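Local coordinates for protein F420-dependent methylenetetrahydromethanopterin dehydrogenase (Methanopyrus kandleri, PDB 1QV9) that catalyses the reversible reduction of methenyl-tetrahydromethanopterin to methylene-tetrahydromethanopterin, with coenzyme F420 as its redox partner, in methanogenesis from carbon dioxide, at residues P65-Y70 against D162-K167; D58-F63 against S90-V95. All coordinates share one frame; numbering follows the deposited sequence.

Contact 1 of 2, residues P65-Y70 against D162-K167; sequences PDFIVY and DELIEK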
loop_
_atom_site.group_PDB
_atom_site.type_symbol
_atom_site.label_atom_id
_atom_site.label_comp_id
_atom_site.label_asym_id
_atom_site.label_seq_id
_atom_site.Cartn_x
_atom_site.Cartn_y
_atom_site.Cartn_z
ATOM N N PRO A 65 -40.076 27.525 -5.987
ATOM C CA PRO A 65 -38.989 26.804 -6.648
ATOM C C PRO A 65 -39.290 26.508 -8.122
ATOM O O PRO A 65 -40.451 26.349 -8.506
ATOM C CB PRO A 65 -38.899 25.509 -5.851
ATOM C CG PRO A 65 -40.291 25.272 -5.410
ATOM C CD PRO A 65 -40.775 26.662 -5.018
ATOM N N ASP A 66 -38.223 26.442 -8.921
ATOM C CA ASP A 66 -38.343 26.094 -10.335
ATOM C C ASP A 66 -38.462 24.571 -10.448
ATOM O O ASP A 66 -39.077 24.053 -11.356
ATOM C CB ASP A 66 -37.130 26.641 -11.059
ATOM C CG ASP A 66 -37.084 28.146 -10.998
ATOM O OD1 ASP A 66 -36.047 28.712 -10.585
ATOM O OD2 ASP A 66 -38.117 28.772 -11.365
ATOM N N PHE A 67 -37.860 23.850 -9.505
ATOM C CA PHE A 67 -37.990 22.396 -9.500
ATOM C C PHE A 67 -37.725 21.888 -8.085
ATOM O O PHE A 67 -37.188 22.626 -7.247
ATOM C CB PHE A 67 -37.051 21.703 -10.524
ATOM C CG PHE A 67 -35.567 21.959 -10.321
ATOM C CD1 PHE A 67 -34.779 21.077 -9.593
ATOM C CD2 PHE A 67 -34.944 23.044 -10.915
ATOM C CE1 PHE A 67 -33.419 21.254 -9.465
ATOM C CE2 PHE A 67 -33.562 23.243 -10.795
ATOM C CZ PHE A 67 -32.781 22.338 -10.062
ATOM N N ILE A 68 -38.185 20.667 -7.824
ATOM C CA ILE A 68 -38.024 19.998 -6.522
ATOM C C ILE A 68 -37.358 18.651 -6.764
ATOM O O ILE A 68 -37.658 17.981 -7.750
ATOM C CB ILE A 68 -39.377 19.800 -5.859
ATOM C CG1 ILE A 68 -39.983 21.175 -5.583
ATOM C CG2 ILE A 68 -39.225 19.029 -4.529
ATOM C CD1 ILE A 68 -41.364 21.183 -4.971
ATOM N N VAL A 69 -36.435 18.266 -5.881
ATOM C CA VAL A 69 -35.731 17.005 -6.013
ATOM C C VAL A 69 -35.974 16.193 -4.768
ATOM O O VAL A 69 -35.909 16.712 -3.660
ATOM C CB VAL A 69 -34.184 17.217 -6.178
ATOM C CG1 VAL A 69 -33.496 15.872 -6.382
ATOM C CG2 VAL A 69 -33.896 18.175 -7.327
ATOM N N TYR A 70 -36.335 14.930 -4.934
ATOM C CA TYR A 70 -36.498 14.040 -3.779
ATOM C C TYR A 70 -35.407 12.990 -3.941
ATOM O O TYR A 70 -35.302 12.364 -4.997
ATOM C CB TYR A 70 -37.859 13.363 -3.785
ATOM C CG TYR A 70 -37.979 12.277 -2.738
ATOM C CD1 TYR A 70 -37.571 10.959 -2.995
ATOM C CD2 TYR A 70 -38.426 12.594 -1.446
ATOM C CE1 TYR A 70 -37.593 9.971 -1.988
ATOM C CE2 TYR A 70 -38.454 11.608 -0.440
ATOM C CZ TYR A 70 -38.042 10.319 -0.714
ATOM O OH TYR A 70 -38.137 9.338 0.273
ATOM N N ASP A 162 -27.032 20.992 -13.639
ATOM C CA ASP A 162 -26.620 22.290 -14.172
ATOM C C ASP A 162 -27.455 22.607 -15.435
ATOM O O ASP A 162 -27.836 23.762 -15.640
ATOM C CB ASP A 162 -25.127 22.291 -14.466
ATOM C CG ASP A 162 -24.285 22.663 -13.220
ATOM O OD1 ASP A 162 -23.087 22.322 -13.181
ATOM O OD2 ASP A 162 -24.830 23.332 -12.304
ATOM N N GLU A 163 -27.743 21.593 -16.249
ATOM C CA GLU A 163 -28.572 21.774 -17.452
ATOM C C GLU A 163 -29.997 22.202 -17.041
ATOM O O GLU A 163 -30.596 23.120 -17.623
ATOM C CB GLU A 163 -28.629 20.463 -18.243
ATOM C CG GLU A 163 -29.498 20.509 -19.513
ATOM C CD GLU A 163 -29.730 19.121 -20.120
ATOM O OE1 GLU A 163 -28.740 18.409 -20.395
ATOM O OE2 GLU A 163 -30.906 18.740 -20.325
ATOM N N LEU A 164 -30.556 21.545 -16.028
ATOM C CA LEU A 164 -31.894 21.878 -15.552
ATOM C C LEU A 164 -31.930 23.306 -14.965
ATOM O O LEU A 164 -32.919 24.041 -15.137
ATOM C CB LEU A 164 -32.312 20.848 -14.496
ATOM C CG LEU A 164 -33.807 20.678 -14.235
ATOM C CD1 LEU A 164 -34.530 20.218 -15.511
ATOM C CD2 LEU A 164 -33.988 19.661 -13.100
ATOM N N ILE A 165 -30.859 23.700 -14.284
ATOM C CA ILE A 165 -30.777 25.034 -13.709
ATOM C C ILE A 165 -30.778 26.071 -14.832
ATOM O O ILE A 165 -31.406 27.126 -14.680
ATOM C CB ILE A 165 -29.527 25.200 -12.826
ATOM C CG1 ILE A 165 -29.782 24.471 -11.497
ATOM C CG2 ILE A 165 -29.220 26.692 -12.580
ATOM C CD1 ILE A 165 -28.551 24.219 -10.713
ATOM N N GLU A 166 -30.109 25.785 -15.952
ATOM C CA GLU A 166 -30.130 26.777 -17.026
ATOM C C GLU A 166 -31.554 26.962 -17.559
ATOM O O GLU A 166 -31.971 28.097 -17.844
ATOM C CB GLU A 166 -29.140 26.399 -18.124
ATOM C CG GLU A 166 -27.701 26.689 -17.693
ATOM C CD GLU A 166 -27.512 28.122 -17.177
ATOM O OE1 GLU A 166 -27.701 29.078 -17.974
ATOM O OE2 GLU A 166 -27.175 28.304 -15.978
ATOM N N LYS A 167 -32.304 25.867 -17.679
ATOM C CA LYS A 167 -33.697 25.943 -18.128
ATOM C C LYS A 167 -34.624 26.601 -17.089
ATOM O O LYS A 167 -35.605 27.281 -17.429
ATOM C CB LYS A 167 -34.208 24.546 -18.432
ATOM C CG LYS A 167 -33.398 23.906 -19.520
ATOM C CD LYS A 167 -33.892 22.535 -19.863
ATOM C CE LYS A 167 -33.052 21.972 -21.018
ATOM N NZ LYS A 167 -33.354 20.541 -21.320
#

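Contact 2 of 2, residues D58-F63 against S90-V95; sequences DIAEDF and SEYPAV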
loop_
_atom_site.group_PDB
_atom_site.type_symbol
_atom_site.label_atom_id
_atom_site.label_comp_id
_atom_site.label_asym_id
_atom_site.label_seq_id
_atom_site.Cartn_x
_atom_site.Cartn_y
_atom_site.Cartn_z
ATOM N N ASP A 58 -45.059 23.339 1.598
ATOM C CA ASP A 58 -45.464 24.479 2.395
ATOM C C ASP A 58 -44.453 25.594 2.108
ATOM O O ASP A 58 -44.822 26.741 1.841
ATOM C CB ASP A 58 -45.453 24.087 3.876
ATOM C CG ASP A 58 -45.697 25.265 4.776
ATOM O OD1 ASP A 58 -46.775 25.883 4.638
ATOM O OD2 ASP A 58 -44.814 25.582 5.609
ATOM N N ILE A 59 -43.171 25.250 2.125
ATOM C CA ILE A 59 -42.109 26.211 1.846
ATOM C C ILE A 59 -42.223 26.734 0.408
ATOM O O ILE A 59 -42.004 27.927 0.141
ATOM C CB ILE A 59 -40.734 25.539 2.068
ATOM C CG1 ILE A 59 -40.516 25.360 3.578
ATOM C CG2 ILE A 59 -39.608 26.358 1.491
ATOM C CD1 ILE A 59 -39.536 24.211 3.900
ATOM N N ALA A 60 -42.573 25.837 -0.507
ATOM C CA ALA A 60 -42.687 26.169 -1.929
ATOM C C ALA A 60 -43.646 27.323 -2.236
ATOM O O ALA A 60 -43.423 28.070 -3.185
ATOM C CB ALA A 60 -43.090 24.908 -2.713
ATOM N N GLU A 61 -44.700 27.482 -1.440
ATOM C CA GLU A 61 -45.662 28.561 -1.691
ATOM C C GLU A 61 -45.009 29.942 -1.726
ATOM O O GLU A 61 -45.299 30.753 -2.614
ATOM C CB GLU A 61 -46.772 28.555 -0.637
ATOM C CG GLU A 61 -47.898 29.537 -0.964
ATOM C CD GLU A 61 -48.924 29.672 0.150
ATOM O OE1 GLU A 61 -49.963 30.340 -0.084
ATOM O OE2 GLU A 61 -48.695 29.127 1.259
ATOM N N ASP A 62 -44.127 30.217 -0.772
ATOM C CA ASP A 62 -43.450 31.507 -0.743
ATOM C C ASP A 62 -42.111 31.484 -1.467
ATOM O O ASP A 62 -41.652 32.507 -1.993
ATOM C CB ASP A 62 -43.222 31.954 0.708
ATOM C CG ASP A 62 -42.540 33.308 0.799
ATOM O OD1 ASP A 62 -41.332 33.353 1.132
ATOM O OD2 ASP A 62 -43.210 34.336 0.532
ATOM N N PHE A 63 -41.467 30.322 -1.491
ATOM C CA PHE A 63 -40.157 30.226 -2.123
ATOM C C PHE A 63 -40.238 30.152 -3.642
ATOM O O PHE A 63 -39.338 30.627 -4.306
ATOM C CB PHE A 63 -39.400 29.012 -1.555
ATOM C CG PHE A 63 -37.957 28.911 -1.986
ATOM C CD1 PHE A 63 -37.032 29.931 -1.727
ATOM C CD2 PHE A 63 -37.500 27.751 -2.627
ATOM C CE1 PHE A 63 -35.708 29.802 -2.093
ATOM C CE2 PHE A 63 -36.181 27.620 -2.991
ATOM C CZ PHE A 63 -35.269 28.638 -2.731
ATOM N N SER A 90 -48.333 17.699 -7.789
ATOM C CA SER A 90 -48.079 19.129 -7.655
ATOM C C SER A 90 -47.758 19.763 -8.999
ATOM O O SER A 90 -47.553 19.053 -9.996
ATOM C CB SER A 90 -46.901 19.401 -6.700
ATOM O OG SER A 90 -45.653 19.170 -7.336
ATOM N N GLU A 91 -47.687 21.089 -8.999
ATOM C CA GLU A 91 -47.369 21.887 -10.187
ATOM C C GLU A 91 -45.852 22.028 -10.405
ATOM O O GLU A 91 -45.407 22.572 -11.423
ATOM C CB GLU A 91 -47.939 23.307 -10.032
ATOM C CG GLU A 91 -47.261 24.091 -8.898
ATOM C CD GLU A 91 -47.524 25.593 -8.924
ATOM O OE1 GLU A 91 -46.767 26.339 -9.595
ATOM O OE2 GLU A 91 -48.488 26.032 -8.267
ATOM N N TYR A 92 -45.055 21.561 -9.443
ATOM C CA TYR A 92 -43.615 21.724 -9.534
ATOM C C TYR A 92 -42.858 20.605 -10.225
ATOM O O TYR A 92 -42.969 19.464 -9.809
ATOM C CB TYR A 92 -43.009 21.855 -8.118
ATOM C CG TYR A 92 -43.634 22.941 -7.332
ATOM C CD1 TYR A 92 -43.305 24.266 -7.583
ATOM C CD2 TYR A 92 -44.581 22.648 -6.368
ATOM C CE1 TYR A 92 -43.924 25.300 -6.877
ATOM C CE2 TYR A 92 -45.200 23.659 -5.655
ATOM C CZ TYR A 92 -44.863 24.974 -5.924
ATOM O OH TYR A 92 -45.471 25.996 -5.214
ATOM N N PRO A 93 -42.075 20.923 -11.288
ATOM C CA PRO A 93 -41.288 19.895 -12.005
ATOM C C PRO A 93 -40.438 19.221 -10.938
ATOM O O PRO A 93 -39.850 19.908 -10.093
ATOM C CB PRO A 93 -40.444 20.713 -12.965
ATOM C CG PRO A 93 -41.379 21.866 -13.306
ATOM C CD PRO A 93 -41.898 22.248 -11.911
ATOM N N ALA A 94 -40.376 17.895 -10.972
ATOM C CA ALA A 94 -39.642 17.157 -9.935
ATOM C C ALA A 94 -38.782 16.031 -10.494
ATOM O O ALA A 94 -39.106 15.430 -11.534
ATOM C CB ALA A 94 -40.651 16.585 -8.925
ATOM N N VAL A 95 -37.724 15.709 -9.751
ATOM C CA VAL A 95 -36.767 14.677 -10.117
ATOM C C VAL A 95 -36.552 13.787 -8.915
ATOM O O VAL A 95 -36.448 14.288 -7.785
ATOM C CB VAL A 95 -35.385 15.301 -10.486
ATOM C CG1 VAL A 95 -34.351 14.182 -10.817
ATOM C CG2 VAL A 95 -35.550 16.264 -11.670
#

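Contact 1 of 2, residues P65-Y70 against D162-K167
Between the two segments, only Phe67 of 65-70 touches 162-167, laying one ring face against Leu164 and turning its far edge to Ile165. One residue earlier, the Asp66 side chain starts out toward the helix, but its OD1 is taken by the backbone N of Lys5. Phe67 follows with CG between its own backbone N and carbonyl carbon (chi1 60°), a rotation that holds the ring off the strand and against the helix. Leu164 CD2 sits over the Phe67 ring centre, 3.8 Å from the centroid. The methyl lies just 9° off the ring normal, a nearly head-on CH-pi contact, and Leu164 approaches from the direction opposite to Phe67. Ile165 works at the rim of the same ring: its CG1 lies near the ring plane, 4.0 Å from Phe67 CZ and equally far from Phe67 CE2. Further along the strand, Val69 CG2 also meets the ring edge in plane, so face and edge are both packed with aliphatic carbon. Ile68 and Tyr70 alternate to the other face of the sheet and pack on helix 78-88. Strand 67-71 thus lies between two helical layers, with strand 4-10 beside it through Phe67 and Ile7 backbone bonds, while Phe161 of helix 153-169 extends the apolar packing to Phe67 and Val69.

Contact 2 of 2, residues D58-F63 against S90-V95
Tyr92 reaches Ala60 with the outer end of its ring, and the path there can be traced atom by atom. At the base, CB and CG lie beside Ile68 of the neighbouring strand. CG is turned anti to the carbonyl carbon (chi1 -55°), which swings the ring back from the start of strand 94-99 toward the helix. Glu91 folds over the ring, its CG 3.7 Å above the plane of the Tyr92 ring and over its centre, so the aliphatic part of that acidic side chain covers one face. CD1 and CE1 run along the flank next to Pro65. On the other flank, Tyr92 CE2 comes within 3.8 Å of Ala60 CB. The fold explains the meeting: helix 46-63 ends just ahead of strand 67-71, and helix 78-88 then carries the chain over to the adjacent parallel strand 94-99, a beta-alpha-beta unit of the alpha/beta domain. Tyr92, in the loop entering that second strand, thereby faces the last turns of helix 46-63. Tyr92 CZ is 3.7 Å from Ala60 CB, an oblique approach. At the tip, Tyr92 OH is 3.6 Å from both Ala60 CB and Ala60 O, the latter too long for a hydrogen bond. Replacing Tyr92 by a serine would remove the ring, and would probably strip Ala60 CB of its aromatic cover and set Glu91 CG free to turn. The backbone before the ring is shaped by an ST turn: Tyr92 N gives its hydrogen to Ser90 OG at 3.2 Å, with an angle of 149° at the hydrogen. Ser90 OG is bonded in addition to Leu87 O at the end of helix 78-88, while on the helix 46-63 side Ile59 packs on Met55 of a neighbouring subunit.

Overall arrangement
The centres of the two contacts lie about 11 Å apart, and they share one parallel sheet, in which strands 67-71 and 94-99 are neighbours. Their segments alternate along the chain: 58-63, 65-70, 90-95, then 162-167. Helix 46-63 of contact 2 is followed, after a short connection, by the strand of contact 1, and the two contacts are joined by probable backbone bonds, Ile68 N to Pro93 O and Tyr70 N to Val95 O, each 2.9 Å. Contact 1 is buried; contact 2 is only partly buried and lies near a subunit boundary. Together they join helices 153-169 and 46-63 to strand 67-71 and the loop before strand 94-99, respectively, within the alpha/beta domain of each homohexamer subunit.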